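Local structure of 3-dehydroshikimate dehydratase (Pseudomonas putida, 5HMQ) at residues A292-D296 / R370-Q374; D296-E302 / L364-R370. The protein catalyses the metal-dependent dehydration of 3-dehydroshikimate to protocatechuate, a step in the breakdown of quinate and shikimate. One frame throughout, in Å; residues are numbered along the deposited sequence.

Interaction 1 of 2, residues A292-D296 / R370-Q374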
loop_
_atom_site.group_PDB
_atom_site.type_symbol
_atom_site.label_atom_id
_atom_site.label_comp_id
_atom_site.label_asym_id
_atom_site.label_seq_id
_atom_site.Cartn_x
_atom_site.Cartn_y
_atom_site.Cartn_z
ATOM N N ALA C 292 4.407 3.991 -30.354
ATOM C CA ALA C 292 5.095 4.987 -29.548
ATOM C C ALA C 292 6.054 5.801 -30.407
ATOM O O ALA C 292 6.648 5.299 -31.365
ATOM C CB ALA C 292 5.860 4.320 -28.407
ATOM N N SER C 293 6.186 7.079 -30.063
ATOM C CA SER C 293 7.171 7.925 -30.716
ATOM C C SER C 293 8.584 7.479 -30.357
ATOM O O SER C 293 8.829 6.908 -29.290
ATOM C CB SER C 293 6.969 9.385 -30.318
ATOM O OG SER C 293 8.061 10.183 -30.745
ATOM N N ALA C 294 9.520 7.752 -31.263
ATOM C CA ALA C 294 10.929 7.567 -30.958
ATOM C C ALA C 294 11.408 8.668 -30.020
ATOM O O ALA C 294 10.877 9.783 -30.014
ATOM C CB ALA C 294 11.762 7.564 -32.239
ATOM N N TYR C 295 12.419 8.347 -29.217
ATOM C CA TYR C 295 12.935 9.266 -28.214
ATOM C C TYR C 295 14.379 9.638 -28.515
ATOM O O TYR C 295 15.119 8.873 -29.139
ATOM C CB TYR C 295 12.852 8.658 -26.812
ATOM C CG TYR C 295 11.485 8.122 -26.469
ATOM C CD1 TYR C 295 10.417 8.982 -26.256
ATOM C CD2 TYR C 295 11.262 6.757 -26.362
ATOM C CE1 TYR C 295 9.164 8.498 -25.945
ATOM C CE2 TYR C 295 10.013 6.263 -26.051
ATOM C CZ TYR C 295 8.968 7.138 -25.844
ATOM O OH TYR C 295 7.722 6.652 -25.535
ATOM N N ASP C 296 14.771 10.822 -28.054
ATOM C CA ASP C 296 16.151 11.294 -28.109
ATOM C C ASP C 296 16.572 11.821 -26.741
ATOM O O ASP C 296 17.082 12.935 -26.597
ATOM C CB ASP C 296 16.324 12.358 -29.189
ATOM C CG ASP C 296 17.780 12.678 -29.462
ATOM O OD1 ASP C 296 18.627 11.779 -29.284
ATOM O OD2 ASP C 296 18.078 13.826 -29.851
ATOM N N ARG C 370 12.493 14.200 -25.122
ATOM C CA ARG C 370 12.667 14.516 -26.535
ATOM C C ARG C 370 11.992 13.435 -27.360
ATOM O O ARG C 370 12.479 12.304 -27.425
ATOM C CB ARG C 370 14.143 14.623 -26.894
ATOM C CG ARG C 370 14.829 15.888 -26.431
ATOM C CD ARG C 370 16.058 16.162 -27.275
ATOM N NE ARG C 370 16.871 17.238 -26.720
ATOM C CZ ARG C 370 17.991 17.051 -26.029
ATOM N NH1 ARG C 370 18.441 15.823 -25.804
ATOM N NH2 ARG C 370 18.665 18.096 -25.567
ATOM N N VAL C 371 10.872 13.772 -27.989
ATOM C CA VAL C 371 10.124 12.831 -28.810
ATOM C C VAL C 371 10.176 13.299 -30.257
ATOM O O VAL C 371 10.113 14.503 -30.534
ATOM C CB VAL C 371 8.668 12.670 -28.324
ATOM C CG1 VAL C 371 8.645 12.072 -26.926
ATOM C CG2 VAL C 371 7.932 14.002 -28.351
ATOM N N LYS C 372 10.306 12.343 -31.179
ATOM C CA LYS C 372 10.353 12.686 -32.596
ATOM C C LYS C 372 8.972 13.039 -33.129
ATOM O O LYS C 372 8.824 14.004 -33.888
ATOM C CB LYS C 372 10.955 11.536 -33.400
ATOM C CG LYS C 372 11.069 11.827 -34.881
ATOM C CD LYS C 372 11.861 10.749 -35.587
ATOM C CE LYS C 372 12.162 11.140 -37.017
ATOM N NZ LYS C 372 13.392 10.463 -37.509
ATOM N N ASP C 373 7.958 12.270 -32.746
ATOM C CA ASP C 373 6.582 12.481 -33.186
ATOM C C ASP C 373 5.763 12.847 -31.950
ATOM O O ASP C 373 5.332 11.968 -31.197
ATOM C CB ASP C 373 6.041 11.236 -33.884
ATOM C CG ASP C 373 4.750 11.497 -34.637
ATOM O OD1 ASP C 373 4.082 12.514 -34.356
ATOM O OD2 ASP C 373 4.406 10.681 -35.518
ATOM N N GLN C 374 5.541 14.149 -31.757
ATOM C CA GLN C 374 4.853 14.620 -30.560
ATOM C C GLN C 374 3.399 14.162 -30.527
ATOM O O GLN C 374 2.899 13.739 -29.479
ATOM C CB GLN C 374 4.942 16.144 -30.485
ATOM C CG GLN C 374 3.985 16.790 -29.504
ATOM C CD GLN C 374 4.005 18.301 -29.600
ATOM O OE1 GLN C 374 4.858 18.964 -29.007
ATOM N NE2 GLN C 374 3.066 18.857 -30.359
#
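Arg-370 runs along the backbone of Asp-296. Its CB starts 3.4 Å from Asp-296 O. The chain is extended from CG to NE, and CG and CD both pass Asp-296 O. CD also lies near Asp-296 OD2. NE turns to Glu-299 in a salt bridge. At the tip NH1 donates to Asp-296 O, 3.3 Å away. That oxygen sits in the guanidinium plane and the bond is nearly straight, 166° at the hydrogen. NH1 has a second partner, Asp-340. The Asp-296 carboxylate is nearby but well out of the plane; no N-H points at it, and any attraction is probably through charge only. Here two strands of the first VOC-type module meet antiparallel, with Tyr-295 and Val-371 as a non-hydrogen-bonded pair. Asp-296 N donates to Arg-370 O at 2.8 Å. Val-371 CG1 meets the Tyr-295 ring at its edge, 3.6 Å from CD1. The phenol OH bonds to Phe-466 O. Beyond the strand, Ala-294 O takes two donors from opposite faces of its plane: Lys-372 N and Ser-293 OG. Ser-293 OG, placed anti to its own N (chi1 169°), accepts from Asp-373 N at 2.9 Å. Asp-373 is the N-cap of helix 374-383, and its OD1 accepts a hydrogen bond from Ala-376 N.

Interaction 2 of 2, residues D296-E302 / L364-R370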
loop_
_atom_site.group_PDB
_atom_site.type_symbol
_atom_site.label_atom_id
_atom_site.label_comp_id
_atom_site.label_asym_id
_atom_site.label_seq_id
_atom_site.Cartn_x
_atom_site.Cartn_y
_atom_site.Cartn_z
ATOM N N ASP C 296 14.771 10.822 -28.054
ATOM C CA ASP C 296 16.151 11.294 -28.109
ATOM C C ASP C 296 16.572 11.821 -26.741
ATOM O O ASP C 296 17.082 12.935 -26.597
ATOM C CB ASP C 296 16.324 12.358 -29.189
ATOM C CG ASP C 296 17.780 12.678 -29.462
ATOM O OD1 ASP C 296 18.627 11.779 -29.284
ATOM O OD2 ASP C 296 18.078 13.826 -29.851
ATOM N N GLY C 297 16.356 11.009 -25.710
ATOM C CA GLY C 297 16.769 11.368 -24.368
ATOM C C GLY C 297 15.860 12.396 -23.712
ATOM O O GLY C 297 14.730 12.655 -24.142
ATOM N N VAL C 298 16.378 12.981 -22.637
ATOM C CA VAL C 298 15.642 13.947 -21.828
ATOM C C VAL C 298 15.903 15.349 -22.362
ATOM O O VAL C 298 17.058 15.745 -22.555
ATOM C CB VAL C 298 16.045 13.840 -20.348
ATOM C CG1 VAL C 298 15.395 14.952 -19.540
ATOM C CG2 VAL C 298 15.670 12.477 -19.790
ATOM N N GLU C 299 14.827 16.102 -22.604
ATOM C CA GLU C 299 14.985 17.497 -23.001
ATOM C C GLU C 299 15.402 18.362 -21.817
ATOM O O GLU C 299 16.388 19.105 -21.899
ATOM C CB GLU C 299 13.695 18.024 -23.629
ATOM C CG GLU C 299 13.775 19.491 -24.016
ATOM C CD GLU C 299 14.975 19.806 -24.890
ATOM O OE1 GLU C 299 15.200 19.087 -25.885
ATOM O OE2 GLU C 299 15.701 20.769 -24.571
ATOM N N PHE C 300 14.665 18.288 -20.711
ATOM C CA PHE C 300 15.103 18.959 -19.497
ATOM C C PHE C 300 14.462 18.305 -18.281
ATOM O O PHE C 300 13.448 17.609 -18.382
ATOM C CB PHE C 300 14.807 20.470 -19.526
ATOM C CG PHE C 300 13.341 20.824 -19.611
ATOM C CD1 PHE C 300 12.520 20.759 -18.493
ATOM C CD2 PHE C 300 12.798 21.275 -20.804
ATOM C CE1 PHE C 300 11.183 21.099 -18.575
ATOM C CE2 PHE C 300 11.464 21.625 -20.890
ATOM C CZ PHE C 300 10.654 21.533 -19.776
ATOM N N LEU C 301 15.088 18.535 -17.132
ATOM C CA LEU C 301 14.539 18.181 -15.834
ATOM C C LEU C 301 14.014 19.442 -15.165
ATOM O O LEU C 301 14.656 20.495 -15.219
ATOM C CB LEU C 301 15.601 17.522 -14.949
ATOM C CG LEU C 301 16.279 16.252 -15.468
ATOM C CD1 LEU C 301 17.312 15.753 -14.469
ATOM C CD2 LEU C 301 15.253 15.168 -15.752
ATOM N N GLU C 302 12.833 19.342 -14.561
ATOM C CA GLU C 302 12.219 20.455 -13.845
ATOM C C GLU C 302 12.135 20.104 -12.365
ATOM O O GLU C 302 11.477 19.127 -11.990
ATOM C CB GLU C 302 10.831 20.778 -14.400
ATOM C CG GLU C 302 10.180 21.987 -13.740
ATOM C CD GLU C 302 8.780 22.274 -14.260
ATOM O OE1 GLU C 302 8.303 21.535 -15.147
ATOM O OE2 GLU C 302 8.156 23.243 -13.777
ATOM N N LEU C 364 11.891 16.354 -8.134
ATOM C CA LEU C 364 11.654 16.437 -9.570
ATOM C C LEU C 364 10.151 16.440 -9.811
ATOM O O LEU C 364 9.476 15.428 -9.591
ATOM C CB LEU C 364 12.320 15.275 -10.298
ATOM C CG LEU C 364 12.230 15.308 -11.825
ATOM C CD1 LEU C 364 13.119 16.405 -12.385
ATOM C CD2 LEU C 364 12.600 13.961 -12.421
ATOM N N CYS C 365 9.621 17.576 -10.253
ATOM C CA CYS C 365 8.193 17.696 -10.494
ATOM C C CYS C 365 7.812 17.430 -11.942
ATOM O O CYS C 365 6.622 17.266 -12.228
ATOM C CB CYS C 365 7.696 19.086 -10.081
ATOM S SG CYS C 365 8.363 20.452 -11.052
ATOM N N ALA C 366 8.776 17.388 -12.858
ATOM C CA ALA C 366 8.457 17.120 -14.252
ATOM C C ALA C 366 9.720 16.754 -15.014
ATOM O O ALA C 366 10.828 17.145 -14.638
ATOM C CB ALA C 366 7.775 18.323 -14.910
ATOM N N THR C 367 9.530 15.999 -16.093
ATOM C CA THR C 367 10.593 15.654 -17.025
ATOM C C THR C 367 10.093 15.887 -18.438
ATOM O O THR C 367 9.040 15.362 -18.820
ATOM C CB THR C 367 11.040 14.197 -16.871
ATOM O OG1 THR C 367 11.562 13.992 -15.554
ATOM C CG2 THR C 367 12.112 13.857 -17.895
ATOM N N ALA C 368 10.832 16.687 -19.202
ATOM C CA ALA C 368 10.556 16.852 -20.621
ATOM C C ALA C 368 11.341 15.813 -21.408
ATOM O O ALA C 368 12.567 15.712 -21.267
ATOM C CB ALA C 368 10.908 18.257 -21.102
ATOM N N LEU C 369 10.633 15.039 -22.223
ATOM C CA LEU C 369 11.242 14.011 -23.050
ATOM C C LEU C 369 11.368 14.515 -24.482
ATOM O O LEU C 369 10.454 15.166 -25.004
ATOM C CB LEU C 369 10.399 12.737 -23.012
ATOM C CG LEU C 369 9.911 12.280 -21.642
ATOM C CD1 LEU C 369 8.864 11.187 -21.826
ATOM C CD2 LEU C 369 11.067 11.800 -20.756
ATOM N N ARG C 370 12.493 14.200 -25.122
ATOM C CA ARG C 370 12.667 14.516 -26.535
ATOM C C ARG C 370 11.992 13.435 -27.360
ATOM O O ARG C 370 12.479 12.304 -27.425
ATOM C CB ARG C 370 14.143 14.623 -26.894
ATOM C CG ARG C 370 14.829 15.888 -26.431
ATOM C CD ARG C 370 16.058 16.162 -27.275
ATOM N NE ARG C 370 16.871 17.238 -26.720
ATOM C CZ ARG C 370 17.991 17.051 -26.029
ATOM N NH1 ARG C 370 18.441 15.823 -25.804
ATOM N NH2 ARG C 370 18.665 18.096 -25.567
#
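The ring of Phe-300 lies flat over the methyl of Ala-368. Ala-368 CB stands 3.4 Å from the centroid of the Phe-300 ring, only 12° off its normal, in a CH-pi contact. A chi1 of 62° sets the ring between the backbone N and the carbonyl carbon, which brings it over the neighbouring strand. Val-344 and Asn-342 of strand 341-346, on the other flank of 295-304, also touch it. Glu-302 follows on the same face. Its extended chain passes Cys-365 SG at CG, 3.6 Å away, and brings OE1 to 3.3 Å from Ala-366 CB. The buried carboxylate is met on both oxygens, OE1 by Tyr-412 and OE2 by Asn-346. These are antiparallel strands in the mixed sheet of the first VOC module, with two classic beta bulges. Glu-299 and Phe-300 share Ala-368, and Cys-365 and Ala-366 share Glu-302. On the other face Leu-301 and Thr-367 lie side by side, and Leu-364 CD1 packs 3.7 Å from Leu-301 CB. Met-446 of the second VOC module touches these three side chains. The solvent side is at exposed Asp-296 and partly exposed Val-298 and Arg-370. Polar bonds hold this end, rather than close apolar packing. Arg-370 N donates to Gly-297 O at 2.9 Å. Buried Glu-299, bent at chi2 (53°), crosses Arg-370 at about a right angle. Its OE1 makes a salt bridge to Arg-370 NE at 2.6 Å, though the hydrogen bond is bent and weak. Val-298 O lies over one guanidinium face, toward its rim. Glu-299 OE2 bonds to Tyr-424.

Overall arrangement
After the N-terminal TIM-barrel domain, the chain enters the first VOC module at 292-296 and runs on through 296-302. It then passes through helix 307-319, strands 323-328, 333-338 and 341-346, and helix 352-360. Strand 363-371 brings it back antiparallel to strand 295-304. Interaction 2 closes the inner loop, with 61 residues between its segments. Interaction 1 closes the outer one, with 73, so interaction 2 lies within the loop of interaction 1. They share Asp-296 and Arg-370, and their centres are about 12 Å apart. Interaction 2 joins the two strands within the sheet. Interaction 1 continues the pairing to the start of helix 374-383.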